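Local coordinates for DNA polymerase III beta subunit (Streptococcus pyogenes, PDB 2AVT), which serves as the sliding clamp of the bacterial replicase, a ring-shaped dimer that probably encircles DNA and keeps the polymerase on its template, at residues F266-L271 / I341-V346; H273-A278 / E313-V318; I335-A340 / F368-T373. One frame throughout, in Å; residues are numbered along the deposited sequence.

Contact 1: residues F266-L271 / I341-V346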
loop_
_atom_site.group_PDB
_atom_site.type_symbol
_atom_site.label_atom_id
_atom_site.label_comp_id
_atom_site.label_asym_id
_atom_site.label_seq_id
_atom_site.Cartn_x
_atom_site.Cartn_y
_atom_site.Cartn_z
ATOM N N PHE A 266 12.887 14.932 27.702
ATOM C CA PHE A 266 13.485 13.872 26.895
ATOM C C PHE A 266 13.675 14.316 25.460
ATOM O O PHE A 266 13.082 15.292 25.004
ATOM C CB PHE A 266 12.585 12.630 26.811
ATOM C CG PHE A 266 12.132 12.077 28.129
ATOM C CD1 PHE A 266 11.035 12.608 28.782
ATOM C CD2 PHE A 266 12.738 10.952 28.658
ATOM C CE1 PHE A 266 10.546 12.020 29.931
ATOM C CE2 PHE A 266 12.255 10.364 29.804
ATOM C CZ PHE A 266 11.156 10.896 30.438
ATOM N N ASN A 267 14.500 13.570 24.743
ATOM C CA ASN A 267 14.706 13.820 23.330
ATOM C C ASN A 267 13.414 13.228 22.752
ATOM O O ASN A 267 13.122 12.045 22.954
ATOM C CB ASN A 267 15.918 13.037 22.834
ATOM C CG ASN A 267 16.078 13.107 21.337
ATOM O OD1 ASN A 267 17.032 13.694 20.832
ATOM N ND2 ASN A 267 15.139 12.508 20.613
ATOM N N THR A 268 12.630 14.048 22.062
ATOM C CA THR A 268 11.358 13.603 21.501
ATOM C C THR A 268 11.402 12.261 20.762
ATOM O O THR A 268 10.612 11.358 21.055
ATOM C CB THR A 268 10.787 14.668 20.550
ATOM O OG1 THR A 268 10.607 15.892 21.268
ATOM C CG2 THR A 268 9.451 14.222 19.987
ATOM N N GLN A 269 12.335 12.131 19.825
ATOM C CA GLN A 269 12.463 10.921 19.021
ATOM C C GLN A 269 12.898 9.655 19.760
ATOM O O GLN A 269 12.298 8.598 19.575
ATOM C CB GLN A 269 13.418 11.169 17.853
ATOM C CG GLN A 269 13.463 10.024 16.843
ATOM C CD GLN A 269 14.347 10.323 15.647
ATOM O OE1 GLN A 269 15.574 10.358 15.754
ATOM N NE2 GLN A 269 13.723 10.549 14.496
ATOM N N SER A 270 13.937 9.752 20.585
ATOM C CA SER A 270 14.416 8.581 21.313
ATOM C C SER A 270 13.346 8.028 22.246
ATOM O O SER A 270 13.232 6.814 22.410
ATOM C CB SER A 270 15.687 8.913 22.109
ATOM O OG SER A 270 15.416 9.769 23.203
ATOM N N LEU A 271 12.559 8.913 22.850
ATOM C CA LEU A 271 11.497 8.478 23.755
ATOM C C LEU A 271 10.385 7.777 22.979
ATOM O O LEU A 271 9.768 6.820 23.469
ATOM C CB LEU A 271 10.911 9.669 24.518
ATOM C CG LEU A 271 9.788 9.283 25.487
ATOM C CD1 LEU A 271 10.301 8.213 26.448
ATOM C CD2 LEU A 271 9.302 10.509 26.257
ATOM N N ILE A 341 4.804 16.172 18.198
ATOM C CA ILE A 341 5.753 17.192 18.646
ATOM C C ILE A 341 6.918 17.325 17.672
ATOM O O ILE A 341 7.700 16.398 17.503
ATOM C CB ILE A 341 6.293 16.855 20.054
ATOM C CG1 ILE A 341 5.145 16.888 21.068
ATOM C CG2 ILE A 341 7.361 17.853 20.463
ATOM C CD1 ILE A 341 5.530 16.347 22.451
ATOM N N LYS A 342 7.028 18.481 17.027
ATOM C CA LYS A 342 8.098 18.710 16.064
ATOM C C LYS A 342 9.431 19.067 16.705
ATOM O O LYS A 342 10.484 18.854 16.102
ATOM C CB LYS A 342 7.717 19.827 15.086
ATOM C CG LYS A 342 6.527 19.538 14.189
ATOM C CD LYS A 342 6.248 20.747 13.296
ATOM C CE LYS A 342 5.030 20.557 12.400
ATOM N NZ LYS A 342 4.754 21.797 11.609
ATOM N N SER A 343 9.393 19.607 17.919
ATOM C CA SER A 343 10.621 20.009 18.605
ATOM C C SER A 343 11.530 18.847 18.993
ATOM O O SER A 343 11.067 17.739 19.275
ATOM C CB SER A 343 10.294 20.822 19.857
ATOM O OG SER A 343 9.621 20.027 20.810
ATOM N N GLU A 344 12.830 19.116 19.014
ATOM C CA GLU A 344 13.808 18.103 19.360
ATOM C C GLU A 344 13.567 17.540 20.758
ATOM O O GLU A 344 13.849 16.374 21.016
ATOM C CB GLU A 344 15.224 18.685 19.262
ATOM C CG GLU A 344 16.328 17.662 19.491
ATOM C CD GLU A 344 17.724 18.222 19.252
ATOM O OE1 GLU A 344 18.031 18.596 18.103
ATOM O OE2 GLU A 344 18.516 18.286 20.218
ATOM N N THR A 345 13.030 18.355 21.660
ATOM C CA THR A 345 12.785 17.887 23.021
ATOM C C THR A 345 11.335 18.060 23.449
ATOM O O THR A 345 10.590 18.841 22.857
ATOM C CB THR A 345 13.674 18.636 24.048
ATOM O OG1 THR A 345 13.180 19.968 24.227
ATOM C CG2 THR A 345 15.105 18.717 23.560
ATOM N N VAL A 346 10.947 17.319 24.482
ATOM C CA VAL A 346 9.596 17.390 25.027
ATOM C C VAL A 346 9.676 17.482 26.546
ATOM O O VAL A 346 10.501 16.819 27.174
ATOM C CB VAL A 346 8.749 16.151 24.640
ATOM C CG1 VAL A 346 9.493 14.872 24.995
ATOM C CG2 VAL A 346 7.408 16.194 25.358
HETATM O O HOH W 1 13.756 14.301 18.964
#
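Phe-266 and Val-346 form an antiparallel hydrogen-bonded pair, each backbone serving the other: Phe-266 N lies 3.1 Å from Val-346 O, and Val-346 N lies 3.0 Å from Phe-266 O. Their side chains share one face of the sheet, where Phe-266 CB meets Val-346 CG1 at 4.2 Å, while Leu-271 CD2 sits over one face of the phenyl ring, toward its rim. The tight part of the contact continues through Thr-268, the first residue of the helix, which fits against the turn 341-344. Its OG1 donates to Ser-343 O over 2.8 Å. With chi1 at -59°, OG1 stands beside the backbone N and turns to the loop carbonyl, while CG2, anti to that N, leans on Ile-341 O at 3.7 Å. The backbone of the same residue adds a second short bond, Thr-268 N donating to Glu-344 O over 2.8 Å, tilted 32° from the carbonyl plane. The loop is braced from within as well, since Ser-343 OG donates to Thr-345 O and is also bonded to Gly-362 N. Leu-338 of helix 331-339 packs on both Leu-271 and Val-346 on the buried side.

The other side is looser and wetter. Asn-267 and Thr-345 form a non-hydrogen-bonded pair whose side chains diverge, and the exposed Glu-344 sends its side chain away from the helix. A water donates to Glu-344 O at 2.9 Å and accepts from Gln-269 N, so an amide of the helix's first turn reaches the loop through solvent rather than directly. Strand 262-267 thus passes, through the N-cap residue Asn-267, directly into helix 268-282, a strand-to-helix junction of the DNA-clamp fold in the C-terminal domain.

Contact 2: residues H273-A278 / E313-V318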
loop_
_atom_site.group_PDB
_atom_site.type_symbol
_atom_site.label_atom_id
_atom_site.label_comp_id
_atom_site.label_asym_id
_atom_site.label_seq_id
_atom_site.Cartn_x
_atom_site.Cartn_y
_atom_site.Cartn_z
ATOM N N HIS A 273 10.801 6.104 20.183
ATOM C CA HIS A 273 11.334 4.800 19.805
ATOM C C HIS A 273 11.243 3.816 20.967
ATOM O O HIS A 273 10.921 2.640 20.775
ATOM C CB HIS A 273 12.796 4.913 19.351
ATOM C CG HIS A 273 12.975 5.610 18.036
ATOM N ND1 HIS A 273 11.972 5.692 17.094
ATOM C CD2 HIS A 273 14.052 6.225 17.493
ATOM C CE1 HIS A 273 12.423 6.331 16.027
ATOM N NE2 HIS A 273 13.682 6.665 16.243
ATOM N N ALA A 274 11.529 4.298 22.172
ATOM C CA ALA A 274 11.475 3.459 23.363
ATOM C C ALA A 274 10.050 2.976 23.587
ATOM O O ALA A 274 9.816 1.792 23.824
ATOM C CB ALA A 274 11.955 4.242 24.577
ATOM N N MET A 275 9.102 3.902 23.503
ATOM C CA MET A 275 7.698 3.583 23.701
ATOM C C MET A 275 7.147 2.663 22.614
ATOM O O MET A 275 6.209 1.902 22.860
ATOM C CB MET A 275 6.872 4.867 23.751
ATOM C CG MET A 275 7.213 5.766 24.922
ATOM S SD MET A 275 7.030 4.915 26.498
ATOM C CE MET A 275 8.727 4.455 26.825
ATOM N N GLU A 276 7.711 2.738 21.413
ATOM C CA GLU A 276 7.244 1.877 20.331
ATOM C C GLU A 276 7.579 0.420 20.669
ATOM O O GLU A 276 6.797 -0.484 20.380
ATOM C CB GLU A 276 7.870 2.308 18.995
ATOM C CG GLU A 276 7.377 3.683 18.531
ATOM C CD GLU A 276 8.061 4.193 17.271
ATOM O OE1 GLU A 276 9.263 3.920 17.090
ATOM O OE2 GLU A 276 7.399 4.889 16.474
ATOM N N ARG A 277 8.730 0.198 21.302
ATOM C CA ARG A 277 9.128 -1.148 21.697
ATOM C C ARG A 277 8.221 -1.618 22.824
ATOM O O ARG A 277 7.849 -2.791 22.894
ATOM C CB ARG A 277 10.563 -1.172 22.204
ATOM C CG ARG A 277 11.602 -0.773 21.202
ATOM C CD ARG A 277 12.977 -0.938 21.813
ATOM N NE ARG A 277 13.979 -0.217 21.044
ATOM C CZ ARG A 277 14.130 1.101 21.071
ATOM N NH1 ARG A 277 13.351 1.845 21.840
ATOM N NH2 ARG A 277 15.039 1.678 20.301
ATOM N N ALA A 278 7.882 -0.695 23.716
ATOM C CA ALA A 278 7.020 -1.011 24.841
ATOM C C ALA A 278 5.666 -1.469 24.324
ATOM O O ALA A 278 5.040 -2.359 24.899
ATOM C CB ALA A 278 6.853 0.215 25.733
ATOM N N GLU A 313 13.816 -1.279 29.980
ATOM C CA GLU A 313 14.635 -0.332 29.237
ATOM C C GLU A 313 14.941 0.985 29.949
ATOM O O GLU A 313 14.034 1.700 30.374
ATOM C CB GLU A 313 13.959 -0.036 27.897
ATOM C CG GLU A 313 14.799 0.777 26.934
ATOM C CD GLU A 313 14.050 1.108 25.658
ATOM O OE1 GLU A 313 13.500 0.179 25.027
ATOM O OE2 GLU A 313 14.014 2.297 25.282
ATOM N N ASP A 314 16.229 1.298 30.058
ATOM C CA ASP A 314 16.690 2.540 30.680
ATOM C C ASP A 314 16.463 3.677 29.683
ATOM O O ASP A 314 16.881 3.583 28.532
ATOM C CB ASP A 314 18.187 2.455 31.001
ATOM C CG ASP A 314 18.504 1.429 32.076
ATOM O OD1 ASP A 314 18.044 0.272 31.953
ATOM O OD2 ASP A 314 19.225 1.776 33.035
ATOM N N LEU A 315 15.810 4.749 30.123
ATOM C CA LEU A 315 15.543 5.882 29.244
ATOM C C LEU A 315 16.514 7.045 29.446
ATOM O O LEU A 315 16.696 7.532 30.559
ATOM C CB LEU A 315 14.112 6.384 29.447
ATOM C CG LEU A 315 12.999 5.400 29.083
ATOM C CD1 LEU A 315 11.637 6.038 29.322
ATOM C CD2 LEU A 315 13.151 4.991 27.635
ATOM N N ASP A 316 17.137 7.481 28.355
ATOM C CA ASP A 316 18.069 8.604 28.399
ATOM C C ASP A 316 17.231 9.874 28.545
ATOM O O ASP A 316 16.166 9.989 27.939
ATOM C CB ASP A 316 18.887 8.652 27.104
ATOM C CG ASP A 316 19.940 9.747 27.112
ATOM O OD1 ASP A 316 19.976 10.547 28.073
ATOM O OD2 ASP A 316 20.735 9.812 26.151
ATOM N N ILE A 317 17.696 10.824 29.353
ATOM C CA ILE A 317 16.940 12.058 29.540
ATOM C C ILE A 317 17.778 13.317 29.347
ATOM O O ILE A 317 19.008 13.264 29.302
ATOM C CB ILE A 317 16.311 12.134 30.942
ATOM C CG1 ILE A 317 17.351 12.627 31.948
ATOM C CG2 ILE A 317 15.800 10.764 31.357
ATOM C CD1 ILE A 317 16.749 13.074 33.258
ATOM N N VAL A 318 17.091 14.450 29.239
ATOM C CA VAL A 318 17.747 15.738 29.060
ATOM C C VAL A 318 17.942 16.404 30.419
ATOM O O VAL A 318 19.014 16.922 30.719
ATOM C CB VAL A 318 16.908 16.659 28.153
ATOM C CG1 VAL A 318 17.631 17.976 27.929
ATOM C CG2 VAL A 318 16.645 15.972 26.830
#
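Glu-313 OE1 is hydrogen-bonded by Ser-111 OG of the second subunit and lies 3.4 Å from Arg-277 CD of its own chain; the charged end of that arginine is close by. The setting is the head-to-tail dimer interface of the sliding clamp, where Glu-313 also pairs its backbone in antiparallel fashion with a strand of the second subunit, carrying the sheet across the boundary. Behind that strand, the outermost of its sheet within the chain, lies helix 268-282.

The pairing of Arg-277 with Glu-313 is electrostatic rather than directional. NH1 of Arg-277 stands 3.5 Å from Glu-313 OE2, but the oxygen is well out of the guanidinium plane and no N-H is aimed at it; the two flat groups are turned 80° to each other. An extended glutamate, with CG anti to the backbone N (chi1 -172°), carries its carboxylate from the strand across to the helix. Arg-277 also packs on Pro-90 of the second subunit, so the charged pair lies at the interface itself.

Further along, the contact turns apolar. Leu-315, which touches Leu-292 as well, presents its two methyls to different helix residues. Met-275, although its CB starts away from the strand, bends at chi2 and chi3 to bring its methyl back, CE resting 4.1 Å from Leu-315 CD1. Packing is tighter than usual beside it, with Leu-315 CD2 only 3.4 Å from Ala-274 CB.

Contact 3: residues I335-A340 / F368-T373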
loop_
_atom_site.group_PDB
_atom_site.type_symbol
_atom_site.label_atom_id
_atom_site.label_comp_id
_atom_site.label_asym_id
_atom_site.label_seq_id
_atom_site.Cartn_x
_atom_site.Cartn_y
_atom_site.Cartn_z
ATOM N N ILE A 335 3.011 7.567 22.356
ATOM C CA ILE A 335 3.603 7.469 21.030
ATOM C C ILE A 335 2.983 8.505 20.098
ATOM O O ILE A 335 3.688 9.257 19.433
ATOM C CB ILE A 335 3.411 6.046 20.443
ATOM C CG1 ILE A 335 4.152 5.028 21.320
ATOM C CG2 ILE A 335 3.932 5.993 19.005
ATOM C CD1 ILE A 335 4.063 3.596 20.833
ATOM N N GLU A 336 1.659 8.555 20.064
ATOM C CA GLU A 336 0.961 9.504 19.216
ATOM C C GLU A 336 1.199 10.964 19.634
ATOM O O GLU A 336 1.284 11.855 18.783
ATOM C CB GLU A 336 -0.533 9.166 19.201
ATOM C CG GLU A 336 -0.844 7.967 18.298
ATOM C CD GLU A 336 -2.259 7.448 18.437
ATOM O OE1 GLU A 336 -3.190 8.267 18.565
ATOM O OE2 GLU A 336 -2.441 6.211 18.398
ATOM N N SER A 337 1.315 11.212 20.938
ATOM C CA SER A 337 1.570 12.566 21.424
ATOM C C SER A 337 2.958 13.019 20.984
ATOM O O SER A 337 3.155 14.171 20.604
ATOM C CB SER A 337 1.475 12.625 22.952
ATOM O OG SER A 337 0.121 12.592 23.381
ATOM N N LEU A 338 3.919 12.103 21.033
ATOM C CA LEU A 338 5.285 12.419 20.640
ATOM C C LEU A 338 5.394 12.643 19.128
ATOM O O LEU A 338 6.176 13.474 18.663
ATOM C CB LEU A 338 6.225 11.296 21.092
ATOM C CG LEU A 338 6.258 11.097 22.620
ATOM C CD1 LEU A 338 7.057 9.852 22.987
ATOM C CD2 LEU A 338 6.865 12.339 23.274
ATOM N N LYS A 339 4.596 11.912 18.359
ATOM C CA LYS A 339 4.629 12.056 16.913
ATOM C C LYS A 339 4.180 13.468 16.554
ATOM O O LYS A 339 4.662 14.055 15.584
ATOM C CB LYS A 339 3.711 11.012 16.261
ATOM C CG LYS A 339 3.816 10.947 14.744
ATOM C CD LYS A 339 3.080 9.734 14.183
ATOM C CE LYS A 339 3.215 9.654 12.668
ATOM N NZ LYS A 339 2.586 8.414 12.115
ATOM N N ALA A 340 3.272 14.017 17.358
ATOM C CA ALA A 340 2.750 15.365 17.134
ATOM C C ALA A 340 3.689 16.503 17.559
ATOM O O ALA A 340 3.401 17.669 17.306
ATOM C CB ALA A 340 1.423 15.518 17.841
ATOM N N PHE A 368 1.254 24.629 22.998
ATOM C CA PHE A 368 0.717 23.318 22.667
ATOM C C PHE A 368 0.822 22.404 23.882
ATOM O O PHE A 368 1.910 22.025 24.297
ATOM C CB PHE A 368 1.507 22.751 21.480
ATOM C CG PHE A 368 1.073 21.382 21.037
ATOM C CD1 PHE A 368 -0.256 20.996 21.104
ATOM C CD2 PHE A 368 1.997 20.501 20.494
ATOM C CE1 PHE A 368 -0.656 19.750 20.633
ATOM C CE2 PHE A 368 1.605 19.256 20.023
ATOM C CZ PHE A 368 0.274 18.880 20.093
ATOM N N ILE A 369 -0.327 22.065 24.447
ATOM C CA ILE A 369 -0.383 21.204 25.615
ATOM C C ILE A 369 -1.181 19.936 25.331
ATOM O O ILE A 369 -2.268 19.999 24.755
ATOM C CB ILE A 369 -1.061 21.920 26.789
ATOM C CG1 ILE A 369 -0.218 23.123 27.231
ATOM C CG2 ILE A 369 -1.274 20.936 27.933
ATOM C CD1 ILE A 369 -0.916 24.025 28.242
ATOM N N GLN A 370 -0.631 18.792 25.725
ATOM C CA GLN A 370 -1.312 17.513 25.557
ATOM C C GLN A 370 -1.447 16.880 26.936
ATOM O O GLN A 370 -0.550 16.997 27.772
ATOM C CB GLN A 370 -0.528 16.589 24.622
ATOM C CG GLN A 370 -0.431 17.101 23.188
ATOM C CD GLN A 370 0.314 16.149 22.288
ATOM O OE1 GLN A 370 -0.249 15.162 21.804
ATOM N NE2 GLN A 370 1.590 16.423 22.068
ATOM N N LEU A 371 -2.574 16.210 27.158
ATOM C CA LEU A 371 -2.883 15.580 28.439
ATOM C C LEU A 371 -3.143 14.078 28.239
ATOM O O LEU A 371 -3.902 13.693 27.355
ATOM C CB LEU A 371 -4.127 16.265 29.023
ATOM C CG LEU A 371 -4.486 16.239 30.514
ATOM C CD1 LEU A 371 -3.462 17.036 31.300
ATOM C CD2 LEU A 371 -5.872 16.850 30.719
ATOM N N ILE A 372 -2.511 13.239 29.058
ATOM C CA ILE A 372 -2.687 11.791 28.969
ATOM C C ILE A 372 -3.055 11.192 30.321
ATOM O O ILE A 372 -2.330 11.360 31.306
ATOM C CB ILE A 372 -1.403 11.087 28.499
ATOM C CG1 ILE A 372 -1.091 11.460 27.050
ATOM C CG2 ILE A 372 -1.562 9.574 28.643
ATOM C CD1 ILE A 372 0.224 10.878 26.546
ATOM N N THR A 373 -4.180 10.492 30.367
ATOM C CA THR A 373 -4.632 9.866 31.601
ATOM C C THR A 373 -3.916 8.537 31.800
ATOM O O THR A 373 -3.854 7.706 30.895
ATOM C CB THR A 373 -6.139 9.626 31.570
ATOM O OG1 THR A 373 -6.815 10.886 31.455
ATOM C CG2 THR A 373 -6.589 8.915 32.833
#
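Gln-370 faces Ser-337 with its amide, both ends of the group close to one helix residue, where helix 331-339 lies on the long antiparallel sheet of the clamp at strand 367-372. NE2 donates to Ser-337 O over 3.1 Å, nearly straight at 166° and close to the amide's own plane, though it meets the carbonyl from a position tilted out of the carbonyl plane. The carbonyl end, OE1, comes up alongside the serine: it is 3.0 Å from Ser-337 OG, but that single hydroxyl proton could also go to Tyr-333 O one helical turn earlier, so this bond is not settled. The firm bond fixes the rotation of the buried amide about its last torsion, and an extended chain beyond CG spans the gap from the strand.

Two residues before and two after Gln-370, Phe-368 and Ile-372 point to the helix as it does. Phe-368 brings its ring to Ala-340, with CZ 4.2 Å from Ala-340 CB and CE2 3.6 Å from Ala-340 O. Phe-151 touches both Ala-340 and Gln-370. Ile-372 reaches in end-on, its CD1 methyl 3.6 Å from Ser-337 OG.

Overall arrangement
All three contacts are largely buried and belong to the C-terminal clamp domain, but they differ in chemistry. Contact 1 is mostly backbone bonding with a solvent-touched margin, contact 2 joins charge and methyl packing at the subunit interface, and contact 3 rests on one side-chain amide within a single subunit. Contacts 1 and 2 share helix 268-282, and Leu-271 meets Leu-315 between them. Contacts 1 and 3 reach the same sheet, and Ile-341 of the first packs on Gln-370 of the other. Contacts 2 and 3 join where Ile-335 presses on Met-275 and Glu-276, so helices 268-282 and 331-339 touch through the Ile-335 side chain.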